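Local coordinates for Sodium/calcium exchanger membrane region domain-containing protein (Archaeoglobus fulgidus, PDB 4KPP) that probably exchanges protons for calcium ions across the membrane as a member of the sodium/calcium exchanger family, at residues Leu76-Lys88 with Tyr96-Asn108. Residues are numbered along the deposited sequence; the frame is centred on the assembly and turned at random.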
loop_
_atom_site.group_PDB
_atom_site.type_symbol
_atom_site.label_atom_id
_atom_site.label_comp_id
_atom_site.label_asym_id
_atom_site.label_seq_id
_atom_site.Cartn_x
_atom_site.Cartn_y
_atom_site.Cartn_z
ATOM N N LEU A 76 5.763 0.528 3.972
ATOM C CA LEU A 76 6.707 1.621 4.181
ATOM C C LEU A 76 7.582 1.945 2.954
ATOM O O LEU A 76 7.843 3.120 2.690
ATOM C CB LEU A 76 7.575 1.351 5.415
ATOM C CG LEU A 76 7.700 2.486 6.433
ATOM C CD1 LEU A 76 6.331 3.064 6.774
ATOM C CD2 LEU A 76 8.406 1.999 7.694
ATOM N N PRO A 77 8.050 0.918 2.211
ATOM C CA PRO A 77 8.809 1.253 1.000
ATOM C C PRO A 77 8.027 2.121 0.014
ATOM O O PRO A 77 8.623 2.940 -0.684
ATOM C CB PRO A 77 9.085 -0.117 0.381
ATOM C CG PRO A 77 9.148 -1.034 1.536
ATOM C CD PRO A 77 8.135 -0.524 2.514
ATOM N N GLU A 78 6.711 1.954 -0.038
ATOM C CA GLU A 78 5.904 2.771 -0.933
ATOM C C GLU A 78 5.885 4.227 -0.475
ATOM O O GLU A 78 5.969 5.146 -1.292
ATOM C CB GLU A 78 4.480 2.224 -1.054
ATOM C CG GLU A 78 3.504 3.183 -1.732
ATOM C CD GLU A 78 3.954 3.621 -3.125
ATOM O OE1 GLU A 78 3.545 4.719 -3.564
ATOM O OE2 GLU A 78 4.701 2.871 -3.788
ATOM N N TYR A 79 5.777 4.434 0.833
ATOM C CA TYR A 79 5.795 5.784 1.381
ATOM C C TYR A 79 7.149 6.445 1.169
ATOM O O TYR A 79 7.226 7.647 0.916
ATOM C CB TYR A 79 5.424 5.778 2.868
ATOM C CG TYR A 79 3.940 5.643 3.104
ATOM C CD1 TYR A 79 3.301 4.421 2.939
ATOM C CD2 TYR A 79 3.176 6.739 3.484
ATOM C CE1 TYR A 79 1.944 4.294 3.145
ATOM C CE2 TYR A 79 1.817 6.622 3.695
ATOM C CZ TYR A 79 1.207 5.397 3.526
ATOM O OH TYR A 79 -0.147 5.269 3.731
ATOM N N ALA A 80 8.212 5.654 1.260
ATOM C CA ALA A 80 9.564 6.183 1.125
ATOM C C ALA A 80 9.895 6.537 -0.321
ATOM O O ALA A 80 10.491 7.579 -0.587
ATOM C CB ALA A 80 10.575 5.199 1.681
ATOM N N VAL A 81 9.506 5.668 -1.249
ATOM C CA VAL A 81 9.725 5.917 -2.671
ATOM C C VAL A 81 8.856 7.068 -3.175
ATOM O O VAL A 81 9.345 7.976 -3.851
ATOM C CB VAL A 81 9.462 4.655 -3.524
ATOM C CG1 VAL A 81 9.471 4.996 -5.011
ATOM C CG2 VAL A 81 10.490 3.575 -3.213
ATOM N N ASP A 82 7.571 7.038 -2.840
ATOM C CA ASP A 82 6.669 8.105 -3.256
ATOM C C ASP A 82 7.033 9.401 -2.545
ATOM O O ASP A 82 6.910 10.488 -3.109
ATOM C CB ASP A 82 5.218 7.736 -2.961
ATOM C CG ASP A 82 4.237 8.503 -3.826
ATOM O OD1 ASP A 82 4.679 9.370 -4.613
ATOM O OD2 ASP A 82 3.021 8.242 -3.715
ATOM N N GLY A 83 7.486 9.273 -1.301
ATOM C CA GLY A 83 7.945 10.411 -0.531
ATOM C C GLY A 83 9.159 11.066 -1.160
ATOM O O GLY A 83 9.287 12.291 -1.140
ATOM N N TYR A 84 10.052 10.252 -1.718
ATOM C CA TYR A 84 11.230 10.778 -2.397
ATOM C C TYR A 84 10.833 11.617 -3.603
ATOM O O TYR A 84 11.376 12.695 -3.824
ATOM C CB TYR A 84 12.174 9.652 -2.837
ATOM C CG TYR A 84 13.273 10.131 -3.765
ATOM C CD1 TYR A 84 14.398 10.775 -3.266
ATOM C CD2 TYR A 84 13.179 9.953 -5.141
ATOM C CE1 TYR A 84 15.399 11.225 -4.107
ATOM C CE2 TYR A 84 14.174 10.402 -5.990
ATOM C CZ TYR A 84 15.280 11.034 -5.466
ATOM O OH TYR A 84 16.273 11.482 -6.305
ATOM N N PHE A 85 9.893 11.101 -4.388
ATOM C CA PHE A 85 9.370 11.814 -5.549
ATOM C C PHE A 85 8.729 13.140 -5.149
ATOM O O PHE A 85 8.899 14.151 -5.827
ATOM C CB PHE A 85 8.332 10.956 -6.275
ATOM C CG PHE A 85 8.917 9.803 -7.031
ATOM C CD1 PHE A 85 10.131 9.931 -7.678
ATOM C CD2 PHE A 85 8.250 8.592 -7.097
ATOM C CE1 PHE A 85 10.670 8.880 -8.378
ATOM C CE2 PHE A 85 8.786 7.529 -7.797
ATOM C CZ PHE A 85 9.998 7.675 -8.438
ATOM N N ALA A 86 7.980 13.131 -4.053
ATOM C CA ALA A 86 7.349 14.352 -3.566
ATOM C C ALA A 86 8.389 15.349 -3.049
ATOM O O ALA A 86 8.235 16.558 -3.224
ATOM C CB ALA A 86 6.311 14.035 -2.494
ATOM N N TRP A 87 9.446 14.842 -2.418
ATOM C CA TRP A 87 10.518 15.706 -1.933
ATOM C C TRP A 87 11.224 16.402 -3.090
ATOM O O TRP A 87 11.437 17.616 -3.061
ATOM C CB TRP A 87 11.535 14.928 -1.092
ATOM C CG TRP A 87 12.614 15.811 -0.519
ATOM C CD1 TRP A 87 13.783 16.182 -1.127
ATOM C CD2 TRP A 87 12.613 16.448 0.763
ATOM N NE1 TRP A 87 14.508 17.004 -0.299
ATOM C CE2 TRP A 87 13.814 17.182 0.868
ATOM C CE3 TRP A 87 11.717 16.466 1.837
ATOM C CZ2 TRP A 87 14.138 17.925 2.003
ATOM C CZ3 TRP A 87 12.042 17.204 2.962
ATOM C CH2 TRP A 87 13.240 17.923 3.036
ATOM N N LYS A 88 11.584 15.628 -4.109
ATOM C CA LYS A 88 12.208 16.183 -5.302
ATOM C C LYS A 88 11.268 17.153 -6.012
ATOM O O LYS A 88 11.707 18.162 -6.559
ATOM C CB LYS A 88 12.641 15.067 -6.251
ATOM C CG LYS A 88 13.604 14.060 -5.623
ATOM C CD LYS A 88 14.919 14.715 -5.211
ATOM C CE LYS A 88 15.648 15.311 -6.410
ATOM N NZ LYS A 88 16.943 15.939 -6.023
ATOM N N TYR A 96 9.271 15.581 -11.476
ATOM C CA TYR A 96 8.994 14.963 -10.182
ATOM C C TYR A 96 7.605 15.322 -9.651
ATOM O O TYR A 96 7.045 14.602 -8.819
ATOM C CB TYR A 96 10.083 15.321 -9.165
ATOM C CG TYR A 96 11.439 14.713 -9.476
ATOM C CD1 TYR A 96 11.670 13.353 -9.299
ATOM C CD2 TYR A 96 12.487 15.498 -9.939
ATOM C CE1 TYR A 96 12.901 12.790 -9.582
ATOM C CE2 TYR A 96 13.727 14.944 -10.221
ATOM C CZ TYR A 96 13.927 13.587 -10.039
ATOM O OH TYR A 96 15.153 13.024 -10.314
ATOM N N VAL A 97 7.051 16.432 -10.137
ATOM C CA VAL A 97 5.691 16.833 -9.795
ATOM C C VAL A 97 4.677 15.788 -10.260
ATOM O O VAL A 97 3.772 15.408 -9.515
ATOM C CB VAL A 97 5.328 18.194 -10.424
ATOM C CG1 VAL A 97 3.884 18.552 -10.115
ATOM C CG2 VAL A 97 6.278 19.289 -9.934
ATOM N N HIS A 98 4.834 15.328 -11.497
ATOM C CA HIS A 98 3.943 14.316 -12.048
ATOM C C HIS A 98 4.235 12.950 -11.442
ATOM O O HIS A 98 3.317 12.173 -11.191
ATOM C CB HIS A 98 4.071 14.240 -13.572
ATOM C CG HIS A 98 4.109 15.576 -14.246
ATOM N ND1 HIS A 98 3.047 16.455 -14.220
ATOM C CD2 HIS A 98 5.078 16.181 -14.968
ATOM C CE1 HIS A 98 3.364 17.544 -14.894
ATOM N NE2 HIS A 98 4.594 17.405 -15.359
ATOM N N TYR A 99 5.515 12.661 -11.212
ATOM C CA TYR A 99 5.927 11.351 -10.706
ATOM C C TYR A 99 5.308 11.028 -9.346
ATOM O O TYR A 99 4.961 9.879 -9.074
ATOM C CB TYR A 99 7.453 11.246 -10.623
ATOM C CG TYR A 99 8.165 11.263 -11.963
ATOM C CD1 TYR A 99 7.470 11.069 -13.155
ATOM C CD2 TYR A 99 9.538 11.465 -12.035
ATOM C CE1 TYR A 99 8.127 11.086 -14.379
ATOM C CE2 TYR A 99 10.202 11.481 -13.251
ATOM C CZ TYR A 99 9.495 11.292 -14.419
ATOM O OH TYR A 99 10.162 11.310 -15.624
ATOM N N ALA A 100 5.166 12.044 -8.500
ATOM C CA ALA A 100 4.624 11.854 -7.160
ATOM C C ALA A 100 3.204 11.312 -7.216
ATOM O O ALA A 100 2.845 10.402 -6.466
ATOM C CB ALA A 100 4.665 13.160 -6.373
ATOM N N THR A 101 2.401 11.865 -8.117
ATOM C CA THR A 101 1.011 11.445 -8.240
ATOM C C THR A 101 0.886 10.152 -9.042
ATOM O O THR A 101 0.071 9.288 -8.717
ATOM C CB THR A 101 0.138 12.542 -8.865
ATOM O OG1 THR A 101 0.323 13.763 -8.138
ATOM C CG2 THR A 101 -1.327 12.139 -8.811
ATOM N N ALA A 102 1.706 10.020 -10.080
ATOM C CA ALA A 102 1.724 8.809 -10.897
ATOM C C ALA A 102 2.111 7.581 -10.076
ATOM O O ALA A 102 1.533 6.511 -10.242
ATOM C CB ALA A 102 2.664 8.976 -12.086
ATOM N N ASN A 103 3.093 7.739 -9.193
ATOM C CA ASN A 103 3.538 6.639 -8.340
ATOM C C ASN A 103 2.469 6.243 -7.325
ATOM O O ASN A 103 2.270 5.062 -7.037
ATOM C CB ASN A 103 4.843 7.006 -7.626
ATOM C CG ASN A 103 5.387 5.869 -6.783
ATOM O OD1 ASN A 103 5.134 5.797 -5.580
ATOM N ND2 ASN A 103 6.140 4.973 -7.413
ATOM N N MET A 104 1.781 7.246 -6.794
ATOM C CA MET A 104 0.724 7.031 -5.816
ATOM C C MET A 104 -0.469 6.304 -6.434
ATOM O O MET A 104 -1.017 5.369 -5.847
ATOM C CB MET A 104 0.273 8.376 -5.251
ATOM C CG MET A 104 -0.636 8.280 -4.044
ATOM S SD MET A 104 -2.182 9.160 -4.319
ATOM C CE MET A 104 -3.070 7.964 -5.278
ATOM N N THR A 105 -0.880 6.750 -7.616
ATOM C CA THR A 105 -2.009 6.143 -8.309
ATOM C C THR A 105 -1.645 4.742 -8.786
ATOM O O THR A 105 -2.475 3.827 -8.763
ATOM C CB THR A 105 -2.471 7.001 -9.503
ATOM O OG1 THR A 105 -1.352 7.287 -10.350
ATOM C CG2 THR A 105 -3.084 8.313 -9.016
ATOM N N GLY A 106 -0.396 4.577 -9.208
ATOM C CA GLY A 106 0.101 3.274 -9.603
ATOM C C GLY A 106 0.031 2.290 -8.453
ATOM O O GLY A 106 -0.443 1.163 -8.614
ATOM N N ALA A 107 0.494 2.724 -7.286
ATOM C CA ALA A 107 0.484 1.880 -6.096
ATOM C C ALA A 107 -0.932 1.425 -5.757
ATOM O O ALA A 107 -1.169 0.237 -5.539
ATOM C CB ALA A 107 1.117 2.608 -4.917
ATOM N N ASN A 108 -1.867 2.372 -5.733
ATOM C CA ASN A 108 -3.264 2.078 -5.419
ATOM C C ASN A 108 -3.921 1.113 -6.394
ATOM O O ASN A 108 -4.553 0.145 -5.982
ATOM C CB ASN A 108 -4.090 3.367 -5.350
ATOM C CG ASN A 108 -3.982 4.054 -4.009
ATOM O OD1 ASN A 108 -4.792 3.824 -3.114
ATOM N ND2 ASN A 108 -2.972 4.897 -3.860
HETATM O O HOH W 1 6.927 2.858 -5.491
#
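The ends of Glu78 and Asn103 meet head-on between two antiparallel helices. The carboxylate and the amide lie nearly coplanar, 12° apart. Glu78 OE1 stands 2.8 Å from Asn103 OD1. A water adds a second link: it donates to Glu78 OE2 and accepts from Asn103 ND2. That ND2 also donates to Val246 O, so two bonds grip this nitrogen, one to the water and one to the backbone carbonyl of Val246. Glu78 CG is anti to the backbone N (chi1 168°) and the chain bends at chi2, which brings the carboxylate against Ala107 CB. Replacing this glutamate by an alanine would probably take away the acceptor for the water's proton and open a gap beside Ala107 and Asn103.

Asn103 acts as a knob among Glu78, Val81, Asp82 and Phe85. Asp82 runs alongside Asn103, pointing the other way, with Asp82 CB 3.3 Å from Asn103 OD1. Asp82 OD2 lies against Met104 CB. Phe85 is the knob going the other way, among Tyr96, Tyr99, Ala100 and Asn103. Tyr99 CB lies over one face of the Phe85 ring, offset toward the rim. The Asn103 amide meets the edge of the Phe85 ring, its plane turned steeply from that of the ring.

Near the turn between the helices, Lys88 CB sits over the face of Tyr96 in a CH-pi contact, 3.6 Å from the ring centroid. Phe85 CD1 meets the edge of the same ring.

The axes of segments 76-88 and 96-108 approach to 7.8 Å at a crossing angle of -156°. This is a knobs-into-holes helical hairpin, buried within the helical bundle of a sodium/calcium exchanger domain.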